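Side-chain contacts in hypothetical protein PA2201 (Pseudomonas aeruginosa, PDB 2FEF), which is of unknown function but probably serves as an immunity protein of the PoNi family, which protects against PoNe-type nuclease toxins: residues B[103-108]-B[162-167]; B[152-157]-B[260-265]; B[231-236]-B[246-251]; B[178-183]-B[202-207]. All coordinates share one frame; numbering follows the deposited sequence.

Contact 1: residues B[103-108]-B[162-167]; sequences IYLETA and QELIPA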
loop_
_atom_site.group_PDB
_atom_site.type_symbol
_atom_site.label_atom_id
_atom_site.label_comp_id
_atom_site.label_asym_id
_atom_site.label_seq_id
_atom_site.Cartn_x
_atom_site.Cartn_y
_atom_site.Cartn_z
ATOM N N ILE B 103 1.654 -17.182 13.704
ATOM C CA ILE B 103 1.491 -16.645 12.360
ATOM C C ILE B 103 0.910 -17.679 11.426
ATOM O O ILE B 103 -0.034 -17.392 10.705
ATOM C CB ILE B 103 2.817 -16.065 11.792
ATOM C CG1 ILE B 103 3.353 -14.995 12.758
ATOM C CG2 ILE B 103 2.622 -15.480 10.345
ATOM C CD1 ILE B 103 4.862 -14.644 12.556
ATOM N N TYR B 104 1.468 -18.883 11.461
ATOM C CA TYR B 104 1.051 -19.977 10.596
ATOM C C TYR B 104 -0.458 -20.279 10.694
ATOM O O TYR B 104 -1.119 -20.525 9.678
ATOM C CB TYR B 104 1.857 -21.260 10.909
ATOM C CG TYR B 104 1.374 -22.406 10.031
ATOM C CD1 TYR B 104 1.785 -22.521 8.680
ATOM C CD2 TYR B 104 0.437 -23.316 10.515
ATOM C CE1 TYR B 104 1.269 -23.540 7.858
ATOM C CE2 TYR B 104 -0.080 -24.339 9.702
ATOM C CZ TYR B 104 0.353 -24.459 8.402
ATOM O OH TYR B 104 -0.172 -25.483 7.658
ATOM N N LEU B 105 -1.014 -20.212 11.893
ATOM C CA LEU B 105 -2.451 -20.509 12.033
ATOM C C LEU B 105 -3.281 -19.551 11.198
ATOM O O LEU B 105 -4.277 -19.968 10.595
ATOM C CB LEU B 105 -2.907 -20.462 13.490
ATOM C CG LEU B 105 -2.363 -21.560 14.410
ATOM C CD1 LEU B 105 -3.072 -21.447 15.740
ATOM C CD2 LEU B 105 -2.518 -22.979 13.823
ATOM N N GLU B 106 -2.854 -18.283 11.141
ATOM C CA GLU B 106 -3.598 -17.275 10.358
ATOM C C GLU B 106 -3.281 -17.315 8.888
ATOM O O GLU B 106 -4.151 -17.020 8.044
ATOM C CB GLU B 106 -3.358 -15.867 10.902
ATOM C CG GLU B 106 -3.898 -15.679 12.326
ATOM C CD GLU B 106 -5.377 -15.974 12.380
ATOM O OE1 GLU B 106 -6.090 -15.621 11.409
ATOM O OE2 GLU B 106 -5.835 -16.546 13.380
ATOM N N THR B 107 -2.043 -17.663 8.570
ATOM C CA THR B 107 -1.656 -17.855 7.170
ATOM C C THR B 107 -2.519 -18.983 6.570
ATOM O O THR B 107 -3.161 -18.808 5.516
ATOM C CB THR B 107 -0.195 -18.237 7.050
ATOM O OG1 THR B 107 0.610 -17.288 7.774
ATOM C CG2 THR B 107 0.229 -18.330 5.572
ATOM N N ALA B 108 -2.553 -20.122 7.253
ATOM C CA ALA B 108 -3.407 -21.234 6.839
ATOM C C ALA B 108 -4.892 -20.838 6.772
ATOM O O ALA B 108 -5.583 -21.188 5.799
ATOM C CB ALA B 108 -3.199 -22.431 7.775
ATOM N N GLN B 162 -0.403 -29.899 11.920
ATOM C CA GLN B 162 -0.795 -30.779 10.799
ATOM C C GLN B 162 -2.295 -31.003 10.680
ATOM O O GLN B 162 -2.774 -31.440 9.639
ATOM C CB GLN B 162 -0.156 -32.159 10.941
ATOM C CG GLN B 162 1.391 -32.183 10.816
ATOM C CD GLN B 162 1.920 -33.590 10.690
ATOM O OE1 GLN B 162 1.396 -34.390 9.900
ATOM N NE2 GLN B 162 2.975 -33.907 11.461
ATOM N N GLU B 163 -3.028 -30.777 11.765
ATOM C CA GLU B 163 -4.475 -30.909 11.726
ATOM C C GLU B 163 -5.156 -29.926 10.747
ATOM O O GLU B 163 -6.329 -30.100 10.392
ATOM C CB GLU B 163 -5.066 -30.798 13.148
ATOM C CG GLU B 163 -5.422 -29.349 13.597
ATOM C CD GLU B 163 -4.240 -28.587 14.201
ATOM N N LEU B 164 -4.426 -28.910 10.285
ATOM C CA LEU B 164 -4.987 -28.018 9.268
ATOM C C LEU B 164 -4.739 -28.483 7.822
ATOM O O LEU B 164 -5.403 -28.003 6.874
ATOM C CB LEU B 164 -4.439 -26.614 9.451
ATOM C CG LEU B 164 -4.661 -25.889 10.780
ATOM C CD1 LEU B 164 -3.869 -24.563 10.712
ATOM C CD2 LEU B 164 -6.162 -25.638 11.014
ATOM N N ILE B 165 -3.829 -29.448 7.666
ATOM C CA ILE B 165 -3.397 -29.890 6.342
ATOM C C ILE B 165 -4.558 -30.517 5.525
ATOM O O ILE B 165 -4.691 -30.218 4.329
ATOM C CB ILE B 165 -2.150 -30.848 6.446
ATOM C CG1 ILE B 165 -0.890 -30.031 6.821
ATOM C CG2 ILE B 165 -1.966 -31.645 5.144
ATOM C CD1 ILE B 165 0.329 -30.919 7.203
ATOM N N PRO B 166 -5.395 -31.386 6.149
ATOM C CA PRO B 166 -6.476 -31.954 5.328
ATOM C C PRO B 166 -7.397 -30.952 4.673
ATOM O O PRO B 166 -7.636 -31.111 3.489
ATOM C CB PRO B 166 -7.246 -32.858 6.311
ATOM C CG PRO B 166 -6.133 -33.317 7.264
ATOM C CD PRO B 166 -5.389 -32.003 7.488
ATOM N N ALA B 167 -7.903 -29.939 5.383
ATOM C CA ALA B 167 -8.762 -28.937 4.711
ATOM C C ALA B 167 -7.983 -28.130 3.674
ATOM O O ALA B 167 -8.518 -27.786 2.606
ATOM C CB ALA B 167 -9.413 -27.992 5.705
#
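Leu164 points its side chain at helix 97-127, and one methyl, CD1, does all the touching: it settles among Tyr104, Leu105 and Ala108, side chains one turn apart or adjacent on the same helical face. Leu164 CD1 lies 3.7 Å from Ala108 CB, the residue whose backbone comes nearest. The same methyl meets Leu105 CD2, also at 3.7 Å from Leu164 CD1, and there the two leucine side chains cross at about a right angle, so that they meet through methyl ends instead of lying alongside. Tyr104 is met differently. Its side chain and that of Leu164 run past each other in opposite directions, and Leu164 CD1 comes up obliquely to Tyr104 CE2 at 3.9 Å. A trans first torsion (chi1 178°) extends the Tyr104 ring toward the 162-167 segment although its CB starts off to one side. Ala108 CB, one turn on, rests 4.0 Å above the plane of the Tyr104 ring near the rim, so the ring and the alanine methyl together form the surface that receives Leu164. The contact is wholly apolar; the phenol oxygen passes beyond it and hydrogen-bonds Leu152 O. This is core packing of an all-helical fold: it fastens the N-terminal end region of helix 165-172 to helix 97-127, whose residues 103-108 lie in the PA2201 N-terminal domain-like region. Helix 146-158 flanks both partners, with Met155 against Tyr104 and Val157 against Ile165, while helix 66-93 packs on Tyr104 through Leu87.

Contact 2: residues B[152-157]-B[260-265]; sequences LLAMGV and VSALGV
Helices 146-158 and 258-267 approach closely where Ala154 meets Ala262, their short segments 8.7 Å apart at the axes, inclined at 43°, with the two CA atoms separated by 5.3 Å. The methyl of Ala262 points toward the partner helix and lies against its backbone, with Ala262 CB 3.8 Å from Ala154 O and as near to Ala154 CA as to Ala154 CB. One turn along, Val157 carries the rest of the contact. A chi1 of 174° sends Val157 CG1 away from its own N and across to Ala262 O at 3.6 Å, while Val157 CB faces the methyl of Ala262. Small side chains at the crossing and beta-branched ones beyond it give a close helix-helix packing inside an all-helical fold, joining helix 146-158 to helix 258-267, the latter in the PoNi-type part of the chain. Val157 CG1 touches not only Ala262 but also Val265, at 3.7 Å from Val265 CB and 3.8 Å from Val265 CG1. The two valines slide past each other in opposite directions. No hydrogen bond crosses between the segments. Selenomethionine Met155 starts out from the far side of its helix, yet with Ala154 it packs on Met258, one turn before Ala262. Leu184 of helix 179-189 touches Ala262 as well as Leu153, bringing a third helix against the pair, and Leu266 also touches Val157.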
loop_
_atom_site.group_PDB
_atom_site.type_symbol
_atom_site.label_atom_id
_atom_site.label_comp_id
_atom_site.label_asym_id
_atom_site.label_seq_id
_atom_site.Cartn_x
_atom_site.Cartn_y
_atom_site.Cartn_z
ATOM N N LEU B 152 2.752 -24.227 3.032
ATOM C CA LEU B 152 1.573 -24.601 3.831
ATOM C C LEU B 152 1.722 -26.003 4.422
ATOM O O LEU B 152 1.397 -26.216 5.604
ATOM C CB LEU B 152 0.294 -24.508 2.989
ATOM C CG LEU B 152 -0.165 -23.058 2.808
ATOM C CD1 LEU B 152 -1.260 -23.082 1.674
ATOM C CD2 LEU B 152 -0.684 -22.495 4.114
ATOM N N LEU B 153 2.199 -26.957 3.625
ATOM C CA LEU B 153 2.298 -28.333 4.123
ATOM C C LEU B 153 3.522 -28.479 5.007
ATOM O O LEU B 153 3.408 -28.985 6.117
ATOM C CB LEU B 153 2.285 -29.377 2.986
ATOM C CG LEU B 153 0.884 -29.782 2.504
ATOM C CD1 LEU B 153 -0.009 -28.560 2.164
ATOM C CD2 LEU B 153 0.941 -30.725 1.336
ATOM N N ALA B 154 4.686 -28.013 4.533
ATOM C CA ALA B 154 5.927 -28.204 5.322
ATOM C C ALA B 154 5.894 -27.438 6.645
ATOM O O ALA B 154 6.353 -27.963 7.691
ATOM C CB ALA B 154 7.165 -27.804 4.487
HETATM N N MSE B 155 5.306 -26.229 6.631
HETATM C CA MSE B 155 5.315 -25.431 7.861
HETATM C C MSE B 155 4.248 -25.966 8.773
HETATM O O MSE B 155 4.377 -25.880 9.969
HETATM C CB MSE B 155 5.181 -23.911 7.633
HETATM C CG MSE B 155 6.335 -23.214 6.813
HETATM SE SE MSE B 155 8.123 -23.774 7.549
HETATM C CE MSE B 155 8.628 -25.184 6.370
ATOM N N GLY B 156 3.201 -26.555 8.206
ATOM C CA GLY B 156 2.212 -27.310 9.026
ATOM C C GLY B 156 2.885 -28.404 9.870
ATOM O O GLY B 156 2.582 -28.583 11.050
ATOM N N VAL B 157 3.721 -29.192 9.230
ATOM C CA VAL B 157 4.501 -30.241 9.890
ATOM C C VAL B 157 5.517 -29.657 10.905
ATOM O O VAL B 157 5.620 -30.106 12.060
ATOM C CB VAL B 157 5.251 -31.096 8.822
ATOM C CG1 VAL B 157 6.195 -32.105 9.516
ATOM C CG2 VAL B 157 4.276 -31.862 7.903
ATOM N N VAL B 260 12.997 -30.830 3.332
ATOM C CA VAL B 260 13.939 -31.731 4.052
ATOM C C VAL B 260 13.684 -31.661 5.569
ATOM O O VAL B 260 13.643 -32.691 6.264
ATOM C CB VAL B 260 15.417 -31.394 3.735
ATOM C CG1 VAL B 260 16.397 -32.379 4.439
ATOM C CG2 VAL B 260 15.662 -31.414 2.241
ATOM N N SER B 261 13.535 -30.445 6.084
ATOM C CA SER B 261 13.276 -30.279 7.522
ATOM C C SER B 261 11.960 -30.962 7.925
ATOM O O SER B 261 11.935 -31.689 8.929
ATOM C CB SER B 261 13.297 -28.795 7.919
ATOM O OG SER B 261 14.451 -28.156 7.336
ATOM N N ALA B 262 10.889 -30.775 7.132
ATOM C CA ALA B 262 9.601 -31.415 7.454
ATOM C C ALA B 262 9.706 -32.936 7.344
ATOM O O ALA B 262 9.142 -33.675 8.154
ATOM C CB ALA B 262 8.483 -30.853 6.569
ATOM N N LEU B 263 10.466 -33.426 6.368
ATOM C CA LEU B 263 10.674 -34.886 6.267
ATOM C C LEU B 263 11.350 -35.457 7.516
ATOM O O LEU B 263 11.042 -36.575 7.931
ATOM C CB LEU B 263 11.449 -35.259 4.971
ATOM C CG LEU B 263 10.674 -35.055 3.661
ATOM C CD1 LEU B 263 11.603 -35.032 2.417
ATOM C CD2 LEU B 263 9.555 -36.092 3.502
ATOM N N GLY B 264 12.242 -34.689 8.139
ATOM C CA GLY B 264 12.860 -35.098 9.401
ATOM C C GLY B 264 11.856 -35.302 10.543
ATOM O O GLY B 264 11.970 -36.247 11.328
ATOM N N VAL B 265 10.880 -34.415 10.644
ATOM C CA VAL B 265 9.827 -34.576 11.645
ATOM C C VAL B 265 8.997 -35.824 11.333
ATOM O O VAL B 265 8.705 -36.628 12.224
ATOM C CB VAL B 265 8.920 -33.321 11.705
ATOM C CG1 VAL B 265 7.736 -33.540 12.692
ATOM C CG2 VAL B 265 9.755 -32.071 12.124
#

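Contact 3: residues B[231-236]-B[246-251]; sequences REFFQL and RLTGPY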
loop_
_atom_site.group_PDB
_atom_site.type_symbol
_atom_site.label_atom_id
_atom_site.label_comp_id
_atom_site.label_asym_id
_atom_site.label_seq_id
_atom_site.Cartn_x
_atom_site.Cartn_y
_atom_site.Cartn_z
ATOM N N ARG B 231 22.794 -25.212 -1.006
ATOM C CA ARG B 231 24.050 -24.530 -0.777
ATOM C C ARG B 231 24.721 -24.096 -2.083
ATOM O O ARG B 231 25.103 -22.936 -2.195
ATOM C CB ARG B 231 25.005 -25.337 0.125
ATOM C CG ARG B 231 26.260 -24.525 0.501
ATOM C CD ARG B 231 27.128 -25.229 1.506
ATOM N NE ARG B 231 28.546 -24.916 1.277
ATOM C CZ ARG B 231 29.570 -25.726 1.558
ATOM N NH1 ARG B 231 29.372 -26.928 2.110
ATOM N NH2 ARG B 231 30.804 -25.327 1.279
ATOM N N GLU B 232 24.845 -25.013 -3.047
ATOM C CA GLU B 232 25.484 -24.702 -4.332
ATOM C C GLU B 232 24.656 -23.772 -5.220
ATOM O O GLU B 232 25.204 -23.009 -6.044
ATOM C CB GLU B 232 25.856 -25.995 -5.070
ATOM C CG GLU B 232 27.037 -26.691 -4.390
ATOM C CD GLU B 232 27.340 -28.095 -4.923
ATOM O OE1 GLU B 232 26.679 -28.582 -5.867
ATOM O OE2 GLU B 232 28.283 -28.717 -4.388
ATOM N N PHE B 233 23.345 -23.833 -5.060
ATOM C CA PHE B 233 22.458 -22.942 -5.796
ATOM C C PHE B 233 22.632 -21.500 -5.290
ATOM O O PHE B 233 22.839 -20.580 -6.077
ATOM C CB PHE B 233 20.995 -23.372 -5.626
ATOM C CG PHE B 233 20.026 -22.425 -6.291
ATOM C CD1 PHE B 233 20.004 -22.318 -7.674
ATOM C CD2 PHE B 233 19.197 -21.608 -5.539
ATOM C CE1 PHE B 233 19.140 -21.422 -8.306
ATOM C CE2 PHE B 233 18.329 -20.703 -6.159
ATOM C CZ PHE B 233 18.290 -20.624 -7.548
ATOM N N PHE B 234 22.573 -21.313 -3.972
ATOM C CA PHE B 234 22.588 -19.961 -3.428
ATOM C C PHE B 234 24.011 -19.376 -3.417
ATOM O O PHE B 234 24.199 -18.187 -3.171
ATOM C CB PHE B 234 21.878 -19.895 -2.055
ATOM C CG PHE B 234 20.377 -19.999 -2.151
ATOM C CD1 PHE B 234 19.628 -18.976 -2.746
ATOM C CD2 PHE B 234 19.701 -21.129 -1.649
ATOM C CE1 PHE B 234 18.206 -19.082 -2.848
ATOM C CE2 PHE B 234 18.338 -21.260 -1.738
ATOM C CZ PHE B 234 17.550 -20.227 -2.340
ATOM N N GLN B 235 25.001 -20.215 -3.683
ATOM C CA GLN B 235 26.367 -19.757 -3.884
ATOM C C GLN B 235 26.584 -19.109 -5.263
ATOM O O GLN B 235 27.551 -18.365 -5.461
ATOM C CB GLN B 235 27.342 -20.905 -3.671
ATOM C CG GLN B 235 27.787 -20.994 -2.215
ATOM C CD GLN B 235 28.627 -22.212 -1.898
ATOM O OE1 GLN B 235 28.651 -23.220 -2.638
ATOM N NE2 GLN B 235 29.326 -22.134 -0.770
ATOM N N LEU B 236 25.701 -19.402 -6.219
ATOM C CA LEU B 236 25.805 -18.795 -7.554
ATOM C C LEU B 236 25.430 -17.321 -7.405
ATOM O O LEU B 236 24.660 -16.978 -6.521
ATOM C CB LEU B 236 24.802 -19.439 -8.535
ATOM C CG LEU B 236 24.885 -20.953 -8.823
ATOM C CD1 LEU B 236 23.693 -21.433 -9.716
ATOM C CD2 LEU B 236 26.264 -21.375 -9.380
ATOM N N ARG B 246 15.935 -24.091 -11.810
ATOM C CA ARG B 246 15.429 -24.303 -10.467
ATOM C C ARG B 246 14.272 -23.358 -10.086
ATOM O O ARG B 246 14.310 -22.120 -10.279
ATOM C CB ARG B 246 16.567 -24.224 -9.446
ATOM C CG ARG B 246 16.133 -24.716 -8.062
ATOM C CD ARG B 246 16.922 -23.947 -7.056
ATOM N NE ARG B 246 16.955 -24.416 -5.673
ATOM C CZ ARG B 246 16.200 -23.929 -4.689
ATOM N NH1 ARG B 246 15.259 -22.996 -4.904
ATOM N NH2 ARG B 246 16.426 -24.354 -3.449
ATOM N N LEU B 247 13.207 -23.947 -9.562
ATOM C CA LEU B 247 12.104 -23.150 -9.080
ATOM C C LEU B 247 12.609 -22.373 -7.865
ATOM O O LEU B 247 13.392 -22.888 -7.050
ATOM C CB LEU B 247 10.942 -24.052 -8.646
ATOM C CG LEU B 247 9.634 -23.342 -8.256
ATOM C CD1 LEU B 247 9.026 -22.751 -9.522
ATOM C CD2 LEU B 247 8.690 -24.339 -7.591
ATOM N N THR B 248 12.175 -21.129 -7.756
ATOM C CA THR B 248 12.423 -20.338 -6.536
ATOM C C THR B 248 11.084 -19.774 -6.050
ATOM O O THR B 248 10.112 -19.675 -6.827
ATOM C CB THR B 248 13.426 -19.177 -6.786
ATOM O OG1 THR B 248 12.847 -18.258 -7.732
ATOM C CG2 THR B 248 14.793 -19.732 -7.312
ATOM N N GLY B 249 11.020 -19.419 -4.783
ATOM C CA GLY B 249 9.773 -18.897 -4.187
ATOM C C GLY B 249 10.150 -17.833 -3.171
ATOM O O GLY B 249 10.131 -18.099 -1.965
ATOM N N PRO B 250 10.509 -16.622 -3.645
ATOM C CA PRO B 250 10.950 -15.595 -2.698
ATOM C C PRO B 250 9.812 -15.104 -1.790
ATOM O O PRO B 250 10.084 -14.463 -0.786
ATOM C CB PRO B 250 11.412 -14.454 -3.609
ATOM C CG PRO B 250 10.599 -14.620 -4.860
ATOM C CD PRO B 250 10.550 -16.129 -5.038
ATOM N N TYR B 251 8.560 -15.406 -2.131
ATOM C CA TYR B 251 7.427 -14.963 -1.301
ATOM C C TYR B 251 7.009 -15.950 -0.207
ATOM O O TYR B 251 6.184 -15.582 0.661
ATOM C CB TYR B 251 6.187 -14.588 -2.166
ATOM C CG TYR B 251 6.430 -13.385 -3.039
ATOM C CD1 TYR B 251 6.161 -12.099 -2.552
ATOM C CD2 TYR B 251 6.944 -13.525 -4.354
ATOM C CE1 TYR B 251 6.372 -10.971 -3.348
ATOM C CE2 TYR B 251 7.202 -12.384 -5.152
ATOM C CZ TYR B 251 6.899 -11.126 -4.636
ATOM O OH TYR B 251 7.092 -9.984 -5.369
#
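Arg246 lies along one face of the Phe233 ring and touches it with CB, CD, NE, CZ and NH1. Arg246 CB starts at the ring margin, 4.0 Å from Phe233 CE1. CG leans on Pro203; it is anti to the backbone N (chi1 -169°), and a bend at the next torsion brings CD over the ring. Arg246 CD sits almost exactly over the middle of the phenyl group, 3.3 Å from the Phe233 centroid, a CH-pi contact. Arg246 NE follows at 3.6 Å from Phe233 CD2 and hydrogen-bonds Gln229 O. From here the guanidinium lies flat on the phenyl, planes 7° apart, with Arg246 CZ displaced off-centre at 4.4 Å from the Phe233 centroid: an offset cation-pi stack. It pins the loop before helix 258-267 to the C-terminal part of helix 223-234, in the PoNi-type part of this all-helical protein. At the tip the two nitrogens diverge. Arg246 NH1 stays near Phe233 CE2 and makes a weak, strongly bent hydrogen bond to Leu247 O at 2.8 Å. Arg246 NH2 comes obliquely to Phe234 CE2 at 4.0 Å, that ring being turned 67° from the guanidinium plane. Tyr230 adds a second cation-pi partner. Thr248 CG2 comes obliquely to Phe233 CZ at 3.6 Å, the two side chains crossing at about a right angle, while CD2 of Phe233 stands over the centre of the Phe234 ring. Trp255 and His279 also meet Phe234.

Contact 4: residues B[178-183]-B[202-207]; sequences DRLLDY and RPFGQL
Leu180, in the first turn of helix 179-189, packs against Phe204 of helix 201-204 and Leu207 of the 3-10 segment 205-207 in the all-helical fold. The apolar contacts come first: each methyl of Leu180 takes one partner. Leu180 CD2 meets Phe204 CD2 at 3.6 Å and Phe204 CE2 at 3.8 Å, coming obliquely to the ring. Leu180 CD1 meets Leu207 CD1 at 4.0 Å. Leu180 CG swings opposite its own N (chi1 173°), carrying both methyls toward 202-207, and both partner side chains cross it obliquely. Among flat groups, the Phe204 ring has CG of Pro203, which follows a cis peptide bond, 3.9 Å over the centre of one face; the rings of Tyr146 and Trp253 also meet it. Polar bonds hold the helix start. Arg179 NH1 forms a salt bridge with Glu212 OE2, and Arg179 NE binds Ser195 O. Asp178 is the N-cap, and both its oxygens are engaged: OD2 binds Phe199 N, while OD1 is shared between Tyr146 OH and a weak, long but nearly straight capping bond from Leu181 N, 3.3 Å from Asp178 OD1.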
loop_
_atom_site.group_PDB
_atom_site.type_symbol
_atom_site.label_atom_id
_atom_site.label_comp_id
_atom_site.label_asym_id
_atom_site.label_seq_id
_atom_site.Cartn_x
_atom_site.Cartn_y
_atom_site.Cartn_z
ATOM N N ASP B 178 1.450 -33.365 -5.879
ATOM C CA ASP B 178 2.446 -34.250 -6.477
ATOM C C ASP B 178 3.149 -35.108 -5.424
ATOM O O ASP B 178 2.715 -35.140 -4.270
ATOM C CB ASP B 178 3.447 -33.450 -7.342
ATOM C CG ASP B 178 4.455 -32.644 -6.526
ATOM O OD1 ASP B 178 4.223 -32.348 -5.323
ATOM O OD2 ASP B 178 5.497 -32.266 -7.121
ATOM N N ARG B 179 4.225 -35.801 -5.799
ATOM C CA ARG B 179 4.821 -36.792 -4.905
ATOM C C ARG B 179 5.260 -36.171 -3.573
ATOM O O ARG B 179 4.896 -36.662 -2.498
ATOM C CB ARG B 179 5.996 -37.499 -5.564
ATOM C CG ARG B 179 6.651 -38.581 -4.650
ATOM C CD ARG B 179 7.631 -39.438 -5.416
ATOM N NE ARG B 179 6.964 -40.438 -6.236
ATOM C CZ ARG B 179 7.600 -41.298 -7.034
ATOM N NH1 ARG B 179 8.922 -41.256 -7.128
ATOM N NH2 ARG B 179 6.910 -42.195 -7.740
ATOM N N LEU B 180 6.013 -35.083 -3.656
ATOM C CA LEU B 180 6.495 -34.408 -2.440
ATOM C C LEU B 180 5.347 -33.916 -1.548
ATOM O O LEU B 180 5.347 -34.171 -0.341
ATOM C CB LEU B 180 7.466 -33.253 -2.761
ATOM C CG LEU B 180 7.872 -32.396 -1.546
ATOM C CD1 LEU B 180 8.659 -33.193 -0.489
ATOM C CD2 LEU B 180 8.636 -31.156 -1.972
ATOM N N LEU B 181 4.372 -33.235 -2.136
ATOM C CA LEU B 181 3.245 -32.741 -1.332
ATOM C C LEU B 181 2.487 -33.910 -0.691
ATOM O O LEU B 181 2.045 -33.803 0.470
ATOM C CB LEU B 181 2.279 -31.855 -2.155
ATOM C CG LEU B 181 2.837 -30.515 -2.677
ATOM C CD1 LEU B 181 1.789 -29.754 -3.554
ATOM C CD2 LEU B 181 3.446 -29.634 -1.535
ATOM N N ASP B 182 2.339 -35.017 -1.427
ATOM C CA ASP B 182 1.743 -36.230 -0.853
ATOM C C ASP B 182 2.542 -36.808 0.329
ATOM O O ASP B 182 1.939 -37.174 1.353
ATOM C CB ASP B 182 1.507 -37.315 -1.912
ATOM C CG ASP B 182 0.315 -37.004 -2.829
ATOM O OD1 ASP B 182 -0.428 -36.035 -2.564
ATOM O OD2 ASP B 182 0.123 -37.759 -3.815
ATOM N N TYR B 183 3.871 -36.886 0.211
ATOM C CA TYR B 183 4.718 -37.263 1.357
ATOM C C TYR B 183 4.572 -36.323 2.547
ATOM O O TYR B 183 4.468 -36.785 3.680
ATOM C CB TYR B 183 6.192 -37.386 0.956
ATOM C CG TYR B 183 6.522 -38.768 0.437
ATOM C CD1 TYR B 183 6.113 -39.169 -0.825
ATOM C CD2 TYR B 183 7.265 -39.663 1.211
ATOM C CE1 TYR B 183 6.411 -40.443 -1.313
ATOM C CE2 TYR B 183 7.576 -40.941 0.730
ATOM C CZ TYR B 183 7.136 -41.316 -0.537
ATOM O OH TYR B 183 7.413 -42.569 -1.030
ATOM N N ARG B 202 13.076 -29.457 -11.084
ATOM C CA ARG B 202 14.237 -28.708 -10.566
ATOM C C ARG B 202 13.692 -27.774 -9.474
ATOM O O ARG B 202 13.040 -26.800 -9.788
ATOM C CB ARG B 202 14.836 -27.856 -11.693
ATOM C CG ARG B 202 15.771 -28.584 -12.682
ATOM C CD ARG B 202 15.180 -29.792 -13.407
ATOM N NE ARG B 202 14.117 -29.493 -14.377
ATOM C CZ ARG B 202 13.772 -30.298 -15.389
ATOM N NH1 ARG B 202 12.782 -29.953 -16.202
ATOM N NH2 ARG B 202 14.411 -31.451 -15.590
ATOM N N PRO B 203 13.992 -28.033 -8.197
ATOM C CA PRO B 203 14.906 -29.033 -7.634
ATOM C C PRO B 203 14.328 -30.408 -7.283
ATOM O O PRO B 203 15.079 -31.329 -6.998
ATOM C CB PRO B 203 15.365 -28.362 -6.334
ATOM C CG PRO B 203 14.160 -27.612 -5.840
ATOM C CD PRO B 203 13.427 -27.153 -7.141
ATOM N N PHE B 204 13.009 -30.533 -7.272
ATOM C CA PHE B 204 12.376 -31.638 -6.556
ATOM C C PHE B 204 12.511 -33.051 -7.142
ATOM O O PHE B 204 12.318 -34.034 -6.426
ATOM C CB PHE B 204 10.916 -31.289 -6.268
ATOM C CG PHE B 204 10.743 -29.998 -5.534
ATOM C CD1 PHE B 204 10.145 -28.906 -6.159
ATOM C CD2 PHE B 204 11.179 -29.866 -4.205
ATOM C CE1 PHE B 204 9.995 -27.685 -5.479
ATOM C CE2 PHE B 204 10.985 -28.671 -3.518
ATOM C CZ PHE B 204 10.426 -27.591 -4.148
ATOM N N GLY B 205 12.848 -33.153 -8.431
ATOM C CA GLY B 205 13.153 -34.452 -9.043
ATOM C C GLY B 205 14.346 -35.141 -8.399
ATOM O O GLY B 205 14.460 -36.363 -8.463
ATOM N N GLN B 206 15.218 -34.354 -7.763
ATOM C CA GLN B 206 16.428 -34.860 -7.087
ATOM C C GLN B 206 16.133 -35.588 -5.768
ATOM O O GLN B 206 17.055 -36.123 -5.141
ATOM C CB GLN B 206 17.443 -33.717 -6.857
ATOM C CG GLN B 206 17.925 -33.052 -8.169
ATOM C CD GLN B 206 18.720 -34.010 -9.035
ATOM O OE1 GLN B 206 18.302 -34.365 -10.139
ATOM N NE2 GLN B 206 19.853 -34.462 -8.524
ATOM N N LEU B 207 14.856 -35.593 -5.369
ATOM C CA LEU B 207 14.355 -36.385 -4.242
ATOM C C LEU B 207 13.988 -37.823 -4.627
ATOM O O LEU B 207 13.684 -38.647 -3.745
ATOM C CB LEU B 207 13.141 -35.703 -3.595
ATOM C CG LEU B 207 13.389 -34.337 -2.918
ATOM C CD1 LEU B 207 12.110 -33.691 -2.411
ATOM C CD2 LEU B 207 14.367 -34.471 -1.765
#

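In the fold
From the N terminus, helix 97-127 supplies the first half of contact 1, which closes only after helix 146-158 has passed; that helix has by then opened contact 2, so the two cross along the chain. They touch through Tyr104 OH and Leu152 O. Contact 2 closes last, at helix 258-267, and its long loop encloses contact 4 (178-183 with 202-207) and then contact 3 (231-236 with 246-251), two shorter closures in series. Leu153 packs on Leu181 to join contacts 2 and 4, and a backbone hydrogen bond from Leu247 N to Arg202 O joins 4 and 3. Contacts 1 and 3 lie on opposite sides of the chain's centre, about 26 Å apart between centres.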